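Local coordinates for 4-hydroxybutyrate coenzyme A transferase (Shewanella oneidensis, PDB 2OAS), which probably transfers coenzyme A between acyl-CoA thioesters and carboxylates such as acetate or 4-hydroxybutyrate, at residues A303-L308 against G330-F335; I286-V289 against S293-R296; H379-V384 against A389-G394. One frame throughout, in Å; residues are numbered along the deposited sequence.

In the fold
The three contacts show how chemistry follows place in one fold. Interaction 1 is a buried contact beside coenzyme A, where strand 301-305 meets the start of helix 332-341 through one side-chain-to-backbone hydrogen bond just after the strand and a few carbon contacts. Interaction 2 is partly buried and has isoleucine carbons against carbonyl oxygens, without hydrogen bonds between its segments; it joins two single-turn helices and touches interaction 1 through I295 and F335. Interaction 3 lies farthest from the chain centre, at the edge of the six-stranded sheet that also contains strand 301-305, and relies on backbone hydrogen bonds and layered polar and aromatic side chains. M333 packs on H379, linking interactions 1 and 3, whereas interactions 2 and 3 do not touch.

Interaction 1 (A303-L308 against G330-F335); sequences AINSAL and GGQMDF. With COA (coenzyme A), chain C.
Q332 and N305 meet at close quarters where strand 301-305 runs past the first turn of helix 332-341. The approach is carbon against amide: CB of Q332 lies 3.6 Å from OD1 of N305. The two side-chain amides stand nearly perpendicular, their planes 83° apart, and each is engaged with other partners, N305 ND2 with Q208 OE1 and Q332 OE1 with T375 OG1. From CG onward Q332 is extended, and its NE2 reaches past CB of N305 to the carbonyl oxygen of S306 at 3.1 Å. That oxygen sits close to the amide plane of Q332, although the N-H is bent away from it (139°). Both ends of the amide are thus gripped, which fixes its rotation. A leucine in place of Q332 would probably leave the S306 carbonyl and the T375 hydroxyl without these partners and the pocket wall less firmly tied to the strand.

This is part of the coenzyme A site, contributed here by the C-terminal domain of the acetyl-CoA hydrolase/transferase family. G331, the N-cap residue of the helix, gives its backbone N to O5P of the cofactor at 2.6 Å, while CG of Q332 rests 3.8 Å from the pantetheine carbon C6P. At the adenine end, N6A donates almost straight (169°) to the carbonyl oxygen of L308, 2.6 Å away. Nearer the start of segment 303-308, CB of A303 packs against the F335 backbone, 3.5 Å from its O, and the F335 side chain leads away toward that of E233, which has been seen covalently bound to CoA.

Interaction 2 (I286-V289 against S293-R296); sequences IEQV and SIIR
I294 reaches across to Q288 between two short consecutive helices, 286-289 and 292-295, linked by a tight connection in the C-terminal domain. CD1 of I294 does most of the touching: it lies 3.3 Å from the backbone O of Q288 and 3.6 Å from CG of the same residue. Its chain gets there because CG1 is set beside the backbone N (chi1 -69°) and CD1 continues the zigzag outward (chi2 176°). CB and CG of Q288 take the methyl group, and the bend at chi2 lies beyond them.

This Q288 flank is closely fitted yet faces solvent more. Both residues are partly exposed, and beyond the segments I294 leans on F255 of a loop.

The inner flank is more buried but more slackly spaced. There I295 and V289 are enclosed, but their side chains do not meet; CG1 of I295 instead packs against the V289 carbonyl oxygen, which is hydrogen-bonded to NE2 of H231 and so has a polar partner although aliphatic carbons pack against it. I295 also packs on F335, joining this helix pair to helix 332-341, whose first turn borders the coenzyme A site. The V289 side chain starts away from helix 292-295 and comes within about 6 Å of that of E233. The approach at V289 O is 3.6 Å from CG1 of I295 and 3.7 Å from its CD1.

Interaction 3 (H379-V384 against A389-G394); sequences HVHYIV and AANLKG
The hairpin of strands 382-385 and 388-391 closes one border of the six-stranded mixed sheet, and Y382, I383 and V384 pair across it with N391, A390 and A389. I383 and A390 form the hydrogen-bonded pair: A390 N gives to I383 O at 2.8 Å, and I383 N gives to A390 O at 3.1 Å. Beyond the Y382-N391 pair, one more backbone hydrogen bond, L392 N to H381 O at 2.9 Å, continues into the loop residues.

On the face with Y382, flat groups are layered. CG of N391 stands over one face of the Y382 ring, offset toward its rim, with amide and ring planes 37° apart. The amide's OD1 meets the edge of the H381 imidazole in its plane, 3.4 Å from CD2, and also accepts from K393 N, an Asx turn that helps hold the amide in place. A water joins its ND2 to NE2 of H381.

Just before strand 382-385, the H381 ring is sandwiched. With CG swung anti to the backbone N (chi1 -179°), it has Y382 CD1 over one face and K393 NZ over the opposite one, 4.2 Å above the plane. CG of K393 lies 3.5 Å from H381 CD2, and the bends further along the chain carry NZ back over the ring; this ammonium makes a salt bridge to E108 of the second subunit.

The face with I383 is apolar and packs on helix 397-405. Beyond the strand end, L392 joins this layer, its CD1 touching I383 CD1 at 3.7 Å and V380 CG1 at 3.6 Å.

Interaction 1 (A303-L308 against G330-F335)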
loop_
_atom_site.group_PDB
_atom_site.type_symbol
_atom_site.label_atom_id
_atom_site.label_comp_id
_atom_site.label_asym_id
_atom_site.label_seq_id
_atom_site.Cartn_x
_atom_site.Cartn_y
_atom_site.Cartn_z
ATOM N N ALA A 303 -9.427 -10.700 -6.473
ATOM C CA ALA A 303 -9.608 -9.279 -6.655
ATOM C C ALA A 303 -9.319 -8.857 -8.087
ATOM O O ALA A 303 -8.198 -8.965 -8.566
ATOM C CB ALA A 303 -8.717 -8.532 -5.695
ATOM N N ILE A 304 -10.347 -8.363 -8.759
ATOM C CA ILE A 304 -10.216 -7.946 -10.145
ATOM C C ILE A 304 -10.518 -6.466 -10.306
ATOM O O ILE A 304 -11.649 -6.034 -10.132
ATOM C CB ILE A 304 -11.174 -8.755 -11.029
ATOM C CG1 ILE A 304 -10.854 -10.242 -10.887
ATOM C CG2 ILE A 304 -11.070 -8.305 -12.455
ATOM C CD1 ILE A 304 -11.901 -11.140 -11.487
ATOM N N ASN A 305 -9.499 -5.696 -10.647
ATOM C CA ASN A 305 -9.669 -4.259 -10.820
ATOM C C ASN A 305 -9.102 -3.806 -12.155
ATOM O O ASN A 305 -8.561 -4.610 -12.914
ATOM C CB ASN A 305 -8.966 -3.524 -9.676
ATOM C CG ASN A 305 -9.613 -3.802 -8.333
ATOM O OD1 ASN A 305 -10.541 -3.098 -7.923
ATOM N ND2 ASN A 305 -9.146 -4.848 -7.650
ATOM N N SER A 306 -9.208 -2.516 -12.433
ATOM C CA SER A 306 -8.702 -1.992 -13.693
ATOM C C SER A 306 -7.682 -0.885 -13.480
ATOM O O SER A 306 -7.394 -0.497 -12.348
ATOM C CB SER A 306 -9.859 -1.477 -14.551
ATOM O OG SER A 306 -9.394 -1.124 -15.841
ATOM N N ALA A 307 -7.138 -0.380 -14.575
ATOM C CA ALA A 307 -6.140 0.676 -14.507
ATOM C C ALA A 307 -6.100 1.523 -15.784
ATOM O O ALA A 307 -6.611 1.132 -16.823
ATOM C CB ALA A 307 -4.778 0.077 -14.248
ATOM N N LEU A 308 -5.473 2.684 -15.686
ATOM C CA LEU A 308 -5.349 3.582 -16.811
ATOM C C LEU A 308 -4.011 3.405 -17.521
ATOM O O LEU A 308 -3.958 3.360 -18.736
ATOM C CB LEU A 308 -5.470 5.031 -16.339
ATOM C CG LEU A 308 -6.808 5.357 -15.679
ATOM C CD1 LEU A 308 -6.694 6.684 -14.957
ATOM C CD2 LEU A 308 -7.929 5.364 -16.720
ATOM N N GLY A 330 -9.574 5.183 -4.407
ATOM C CA GLY A 330 -10.590 4.184 -4.127
ATOM C C GLY A 330 -10.143 3.092 -3.174
ATOM O O GLY A 330 -9.743 3.360 -2.042
ATOM N N GLY A 331 -10.213 1.847 -3.620
ATOM C CA GLY A 331 -9.814 0.766 -2.748
ATOM C C GLY A 331 -9.294 -0.449 -3.474
ATOM O O GLY A 331 -9.404 -1.556 -2.970
ATOM N N GLN A 332 -8.722 -0.256 -4.652
ATOM C CA GLN A 332 -8.200 -1.389 -5.401
ATOM C C GLN A 332 -6.923 -1.908 -4.744
ATOM O O GLN A 332 -6.627 -3.099 -4.799
ATOM C CB GLN A 332 -7.882 -0.985 -6.844
ATOM C CG GLN A 332 -6.683 -0.067 -6.957
ATOM C CD GLN A 332 -6.139 0.043 -8.369
ATOM O OE1 GLN A 332 -5.084 0.641 -8.590
ATOM N NE2 GLN A 332 -6.854 -0.525 -9.328
HETATM N N MSE A 333 -6.171 -1.012 -4.119
HETATM C CA MSE A 333 -4.921 -1.409 -3.494
HETATM C C MSE A 333 -5.165 -2.307 -2.289
HETATM O O MSE A 333 -4.563 -3.366 -2.151
HETATM C CB MSE A 333 -4.143 -0.174 -3.072
HETATM C CG MSE A 333 -2.711 -0.476 -2.719
HETATM SE SE MSE A 333 -1.916 0.985 -1.754
HETATM C CE MSE A 333 -2.578 0.528 -0.007
ATOM N N ASP A 334 -6.053 -1.863 -1.407
ATOM C CA ASP A 334 -6.396 -2.629 -0.215
ATOM C C ASP A 334 -6.876 -4.026 -0.605
ATOM O O ASP A 334 -6.531 -5.008 0.051
ATOM C CB ASP A 334 -7.477 -1.899 0.573
ATOM C CG ASP A 334 -6.931 -0.732 1.377
ATOM O OD1 ASP A 334 -7.746 0.051 1.897
ATOM O OD2 ASP A 334 -5.698 -0.595 1.502
ATOM N N PHE A 335 -7.668 -4.113 -1.674
ATOM C CA PHE A 335 -8.183 -5.398 -2.145
ATOM C C PHE A 335 -7.106 -6.272 -2.772
ATOM O O PHE A 335 -7.159 -7.503 -2.694
ATOM C CB PHE A 335 -9.313 -5.189 -3.156
ATOM C CG PHE A 335 -10.653 -5.021 -2.523
ATOM C CD1 PHE A 335 -11.257 -6.085 -1.860
ATOM C CD2 PHE A 335 -11.301 -3.803 -2.558
ATOM C CE1 PHE A 335 -12.492 -5.932 -1.234
ATOM C CE2 PHE A 335 -12.532 -3.640 -1.934
ATOM C CZ PHE A 335 -13.128 -4.710 -1.270
HETATM N N1A COA C . -3.576 7.385 -21.673
HETATM C C2A COA C . -4.405 8.368 -22.367
HETATM N N3A COA C . -5.857 8.120 -22.258
HETATM C C4A COA C . -6.409 6.964 -21.529
HETATM C C5A COA C . -5.582 6.009 -20.836
HETATM C C6A COA C . -4.120 6.229 -20.939
HETATM N N6A COA C . -3.217 5.340 -20.307
HETATM N N7A COA C . -6.365 5.036 -20.237
HETATM C C8A COA C . -7.684 5.412 -20.544
HETATM N N9A COA C . -7.740 6.589 -21.325
HETATM C C1B COA C . -8.905 7.275 -21.846
HETATM C C2B COA C . -9.933 6.494 -22.721
HETATM O O2B COA C . -9.902 6.867 -24.053
HETATM C C3B COA C . -11.302 6.690 -22.072
HETATM O O3B COA C . -12.253 7.245 -23.035
HETATM P P3B COA C . -13.764 7.569 -22.690
HETATM O O7A COA C . -14.536 6.427 -22.162
HETATM O O8A COA C . -13.808 8.664 -21.675
HETATM O O9A COA C . -14.403 8.081 -23.895
HETATM C C4B COA C . -11.099 7.539 -20.875
HETATM O O4B COA C . -9.706 7.872 -20.760
HETATM C C5B COA C . -11.770 6.620 -19.768
HETATM O O5B COA C . -11.063 5.377 -19.615
HETATM P P1A COA C . -11.704 3.904 -19.195
HETATM O O1A COA C . -12.755 3.449 -20.063
HETATM O O2A COA C . -10.645 2.825 -19.155
HETATM O O3A COA C . -12.232 4.195 -17.735
HETATM P P2A COA C . -12.918 3.129 -16.835
HETATM O O4A COA C . -14.267 3.578 -16.499
HETATM O O5A COA C . -13.016 1.845 -17.504
HETATM O O6A COA C . -12.150 2.773 -15.634
HETATM C CBP COA C . -10.377 3.101 -13.862
HETATM C CCP COA C . -10.795 2.466 -15.310
HETATM C CDP COA C . -10.451 4.578 -14.387
HETATM C CEP COA C . -8.872 2.744 -13.488
HETATM C CAP COA C . -11.513 2.834 -12.648
HETATM O OAP COA C . -11.419 1.381 -12.521
HETATM C C9P COA C . -11.146 3.450 -11.293
HETATM O O9P COA C . -11.748 4.454 -10.941
HETATM N N8P COA C . -10.144 2.806 -10.524
HETATM C C7P COA C . -9.568 3.092 -9.217
HETATM C C6P COA C . -9.660 1.965 -8.124
HETATM C C5P COA C . -10.915 1.922 -7.353
HETATM O O5P COA C . -10.894 1.725 -6.133
HETATM N N4P COA C . -12.112 2.137 -8.125
HETATM C C3P COA C . -13.516 2.191 -7.744
HETATM C C2P COA C . -14.055 1.002 -6.864
HETATM S S1P COA C . -14.881 1.556 -5.345
#

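Interaction 2 (I286-V289 against S293-R296)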
loop_
_atom_site.group_PDB
_atom_site.type_symbol
_atom_site.label_atom_id
_atom_site.label_comp_id
_atom_site.label_asym_id
_atom_site.label_seq_id
_atom_site.Cartn_x
_atom_site.Cartn_y
_atom_site.Cartn_z
ATOM N N ILE A 286 -17.525 1.053 4.380
ATOM C CA ILE A 286 -16.241 0.897 3.701
ATOM C C ILE A 286 -15.051 0.768 4.645
ATOM O O ILE A 286 -14.031 0.185 4.286
ATOM C CB ILE A 286 -15.944 2.078 2.772
ATOM C CG1 ILE A 286 -16.170 3.376 3.536
ATOM C CG2 ILE A 286 -16.800 2.002 1.531
ATOM C CD1 ILE A 286 -15.713 4.577 2.795
ATOM N N GLU A 287 -15.156 1.326 5.843
ATOM C CA GLU A 287 -14.049 1.224 6.787
ATOM C C GLU A 287 -13.784 -0.236 7.124
ATOM O O GLU A 287 -12.687 -0.585 7.549
ATOM C CB GLU A 287 -14.347 2.006 8.060
ATOM C CG GLU A 287 -13.203 1.977 9.055
ATOM C CD GLU A 287 -13.407 2.945 10.205
ATOM O OE1 GLU A 287 -12.624 2.889 11.172
ATOM O OE2 GLU A 287 -14.346 3.766 10.139
ATOM N N GLN A 288 -14.796 -1.080 6.925
ATOM C CA GLN A 288 -14.694 -2.516 7.189
ATOM C C GLN A 288 -14.565 -3.337 5.904
ATOM O O GLN A 288 -13.634 -4.127 5.769
ATOM C CB GLN A 288 -15.915 -3.018 7.960
ATOM C CG GLN A 288 -15.778 -3.021 9.458
ATOM C CD GLN A 288 -15.553 -1.641 10.024
ATOM O OE1 GLN A 288 -14.416 -1.251 10.305
ATOM N NE2 GLN A 288 -16.641 -0.879 10.185
ATOM N N VAL A 289 -15.500 -3.153 4.975
ATOM C CA VAL A 289 -15.475 -3.896 3.725
ATOM C C VAL A 289 -14.160 -3.720 2.970
ATOM O O VAL A 289 -13.685 -4.666 2.329
ATOM C CB VAL A 289 -16.654 -3.503 2.787
ATOM C CG1 VAL A 289 -16.612 -2.030 2.475
ATOM C CG2 VAL A 289 -16.583 -4.302 1.488
ATOM N N SER A 293 -7.409 -6.060 6.670
ATOM C CA SER A 293 -7.419 -6.960 7.803
ATOM C C SER A 293 -8.660 -7.862 7.779
ATOM O O SER A 293 -8.640 -8.993 8.287
ATOM C CB SER A 293 -7.366 -6.145 9.100
ATOM O OG SER A 293 -7.657 -6.949 10.226
ATOM N N ILE A 294 -9.744 -7.373 7.185
ATOM C CA ILE A 294 -10.979 -8.162 7.094
ATOM C C ILE A 294 -11.021 -8.991 5.813
ATOM O O ILE A 294 -11.381 -10.167 5.839
ATOM C CB ILE A 294 -12.219 -7.257 7.145
ATOM C CG1 ILE A 294 -12.347 -6.668 8.541
ATOM C CG2 ILE A 294 -13.465 -8.042 6.777
ATOM C CD1 ILE A 294 -13.468 -5.687 8.662
ATOM N N ILE A 295 -10.641 -8.371 4.702
ATOM C CA ILE A 295 -10.639 -9.037 3.409
ATOM C C ILE A 295 -9.832 -10.341 3.404
ATOM O O ILE A 295 -10.262 -11.351 2.828
ATOM C CB ILE A 295 -10.065 -8.107 2.327
ATOM C CG1 ILE A 295 -10.795 -6.766 2.359
ATOM C CG2 ILE A 295 -10.187 -8.756 0.958
ATOM C CD1 ILE A 295 -10.257 -5.754 1.377
ATOM N N ARG A 296 -8.660 -10.306 4.037
ATOM C CA ARG A 296 -7.766 -11.469 4.137
ATOM C C ARG A 296 -8.402 -12.631 4.910
ATOM O O ARG A 296 -7.923 -13.761 4.830
ATOM C CB ARG A 296 -6.458 -11.078 4.834
ATOM C CG ARG A 296 -6.598 -10.904 6.349
ATOM C CD ARG A 296 -5.272 -10.511 7.021
ATOM N NE ARG A 296 -4.192 -11.447 6.714
ATOM C CZ ARG A 296 -2.948 -11.327 7.165
ATOM N NH1 ARG A 296 -2.621 -10.312 7.953
ATOM N NH2 ARG A 296 -2.026 -12.218 6.816
#

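Interaction 3 (H379-V384 against A389-G394)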
loop_
_atom_site.group_PDB
_atom_site.type_symbol
_atom_site.label_atom_id
_atom_site.label_comp_id
_atom_site.label_asym_id
_atom_site.label_seq_id
_atom_site.Cartn_x
_atom_site.Cartn_y
_atom_site.Cartn_z
ATOM N N HIS A 379 3.003 -4.571 -5.020
ATOM C CA HIS A 379 1.604 -5.001 -4.882
ATOM C C HIS A 379 1.129 -5.943 -5.977
ATOM O O HIS A 379 0.514 -6.957 -5.709
ATOM C CB HIS A 379 0.668 -3.794 -4.898
ATOM C CG HIS A 379 0.457 -3.168 -3.559
ATOM N ND1 HIS A 379 0.910 -1.905 -3.247
ATOM C CD2 HIS A 379 -0.135 -3.646 -2.438
ATOM C CE1 HIS A 379 0.611 -1.633 -1.988
ATOM N NE2 HIS A 379 -0.023 -2.673 -1.476
ATOM N N VAL A 380 1.416 -5.582 -7.212
ATOM C CA VAL A 380 0.947 -6.343 -8.348
ATOM C C VAL A 380 1.164 -7.857 -8.352
ATOM O O VAL A 380 2.197 -8.374 -7.930
ATOM C CB VAL A 380 1.518 -5.736 -9.655
ATOM C CG1 VAL A 380 0.939 -6.446 -10.868
ATOM C CG2 VAL A 380 1.196 -4.254 -9.702
ATOM N N HIS A 381 0.148 -8.560 -8.827
ATOM C CA HIS A 381 0.214 -9.999 -8.928
ATOM C C HIS A 381 0.010 -10.314 -10.402
ATOM O O HIS A 381 0.952 -10.670 -11.091
ATOM C CB HIS A 381 -0.883 -10.658 -8.070
ATOM C CG HIS A 381 -0.867 -12.157 -8.106
ATOM N ND1 HIS A 381 -1.746 -12.928 -7.376
ATOM C CD2 HIS A 381 -0.082 -13.027 -8.792
ATOM C CE1 HIS A 381 -1.502 -14.207 -7.608
ATOM N NE2 HIS A 381 -0.498 -14.293 -8.464
ATOM N N TYR A 382 -1.220 -10.173 -10.887
ATOM C CA TYR A 382 -1.515 -10.428 -12.295
ATOM C C TYR A 382 -1.942 -9.171 -13.022
ATOM O O TYR A 382 -2.534 -8.268 -12.439
ATOM C CB TYR A 382 -2.644 -11.427 -12.469
ATOM C CG TYR A 382 -2.273 -12.875 -12.382
ATOM C CD1 TYR A 382 -2.565 -13.615 -11.229
ATOM C CD2 TYR A 382 -1.687 -13.530 -13.466
ATOM C CE1 TYR A 382 -2.293 -14.964 -11.156
ATOM C CE2 TYR A 382 -1.406 -14.893 -13.408
ATOM C CZ TYR A 382 -1.713 -15.604 -12.245
ATOM O OH TYR A 382 -1.447 -16.951 -12.153
ATOM N N ILE A 383 -1.663 -9.141 -14.313
ATOM C CA ILE A 383 -2.050 -8.040 -15.174
ATOM C C ILE A 383 -2.533 -8.722 -16.446
ATOM O O ILE A 383 -1.797 -9.491 -17.045
ATOM C CB ILE A 383 -0.869 -7.114 -15.469
ATOM C CG1 ILE A 383 -0.582 -6.268 -14.230
ATOM C CG2 ILE A 383 -1.176 -6.214 -16.659
ATOM C CD1 ILE A 383 0.522 -5.288 -14.413
ATOM N N VAL A 384 -3.782 -8.474 -16.832
ATOM C CA VAL A 384 -4.346 -9.100 -18.026
ATOM C C VAL A 384 -4.787 -8.088 -19.070
ATOM O O VAL A 384 -5.237 -6.988 -18.759
ATOM C CB VAL A 384 -5.570 -9.970 -17.709
ATOM C CG1 VAL A 384 -5.217 -11.059 -16.731
ATOM C CG2 VAL A 384 -6.664 -9.103 -17.142
ATOM N N ALA A 389 -2.193 -12.843 -20.024
ATOM C CA ALA A 389 -1.912 -12.439 -18.658
ATOM C C ALA A 389 -0.419 -12.458 -18.354
ATOM O O ALA A 389 0.329 -13.237 -18.940
ATOM C CB ALA A 389 -2.640 -13.374 -17.688
ATOM N N ALA A 390 0.006 -11.596 -17.429
ATOM C CA ALA A 390 1.404 -11.547 -17.020
ATOM C C ALA A 390 1.475 -11.589 -15.499
ATOM O O ALA A 390 0.863 -10.781 -14.815
ATOM C CB ALA A 390 2.078 -10.281 -17.551
ATOM N N ASN A 391 2.227 -12.549 -14.981
ATOM C CA ASN A 391 2.389 -12.723 -13.541
ATOM C C ASN A 391 3.672 -12.034 -13.119
ATOM O O ASN A 391 4.752 -12.458 -13.523
ATOM C CB ASN A 391 2.500 -14.201 -13.211
ATOM C CG ASN A 391 2.255 -14.483 -11.752
ATOM O OD1 ASN A 391 2.505 -13.643 -10.894
ATOM N ND2 ASN A 391 1.764 -15.676 -11.460
ATOM N N LEU A 392 3.565 -10.986 -12.307
ATOM C CA LEU A 392 4.750 -10.260 -11.873
ATOM C C LEU A 392 5.210 -10.625 -10.468
ATOM O O LEU A 392 6.314 -10.261 -10.057
ATOM C CB LEU A 392 4.498 -8.766 -11.964
ATOM C CG LEU A 392 3.890 -8.290 -13.295
ATOM C CD1 LEU A 392 3.689 -6.784 -13.234
ATOM C CD2 LEU A 392 4.795 -8.665 -14.463
ATOM N N LYS A 393 4.373 -11.359 -9.747
ATOM C CA LYS A 393 4.677 -11.783 -8.388
ATOM C C LYS A 393 6.021 -12.455 -8.263
ATOM O O LYS A 393 6.231 -13.551 -8.804
ATOM C CB LYS A 393 3.601 -12.765 -7.900
ATOM C CG LYS A 393 2.714 -12.188 -6.828
ATOM C CD LYS A 393 3.381 -12.279 -5.485
ATOM C CE LYS A 393 3.144 -13.655 -4.886
ATOM N NZ LYS A 393 1.674 -13.920 -4.734
ATOM N N GLY A 394 6.926 -11.820 -7.531
ATOM C CA GLY A 394 8.253 -12.380 -7.361
ATOM C C GLY A 394 9.150 -12.277 -8.583
ATOM O O GLY A 394 10.295 -12.711 -8.529
HETATM O O HOH W 1 0.526 -17.264 -9.041
#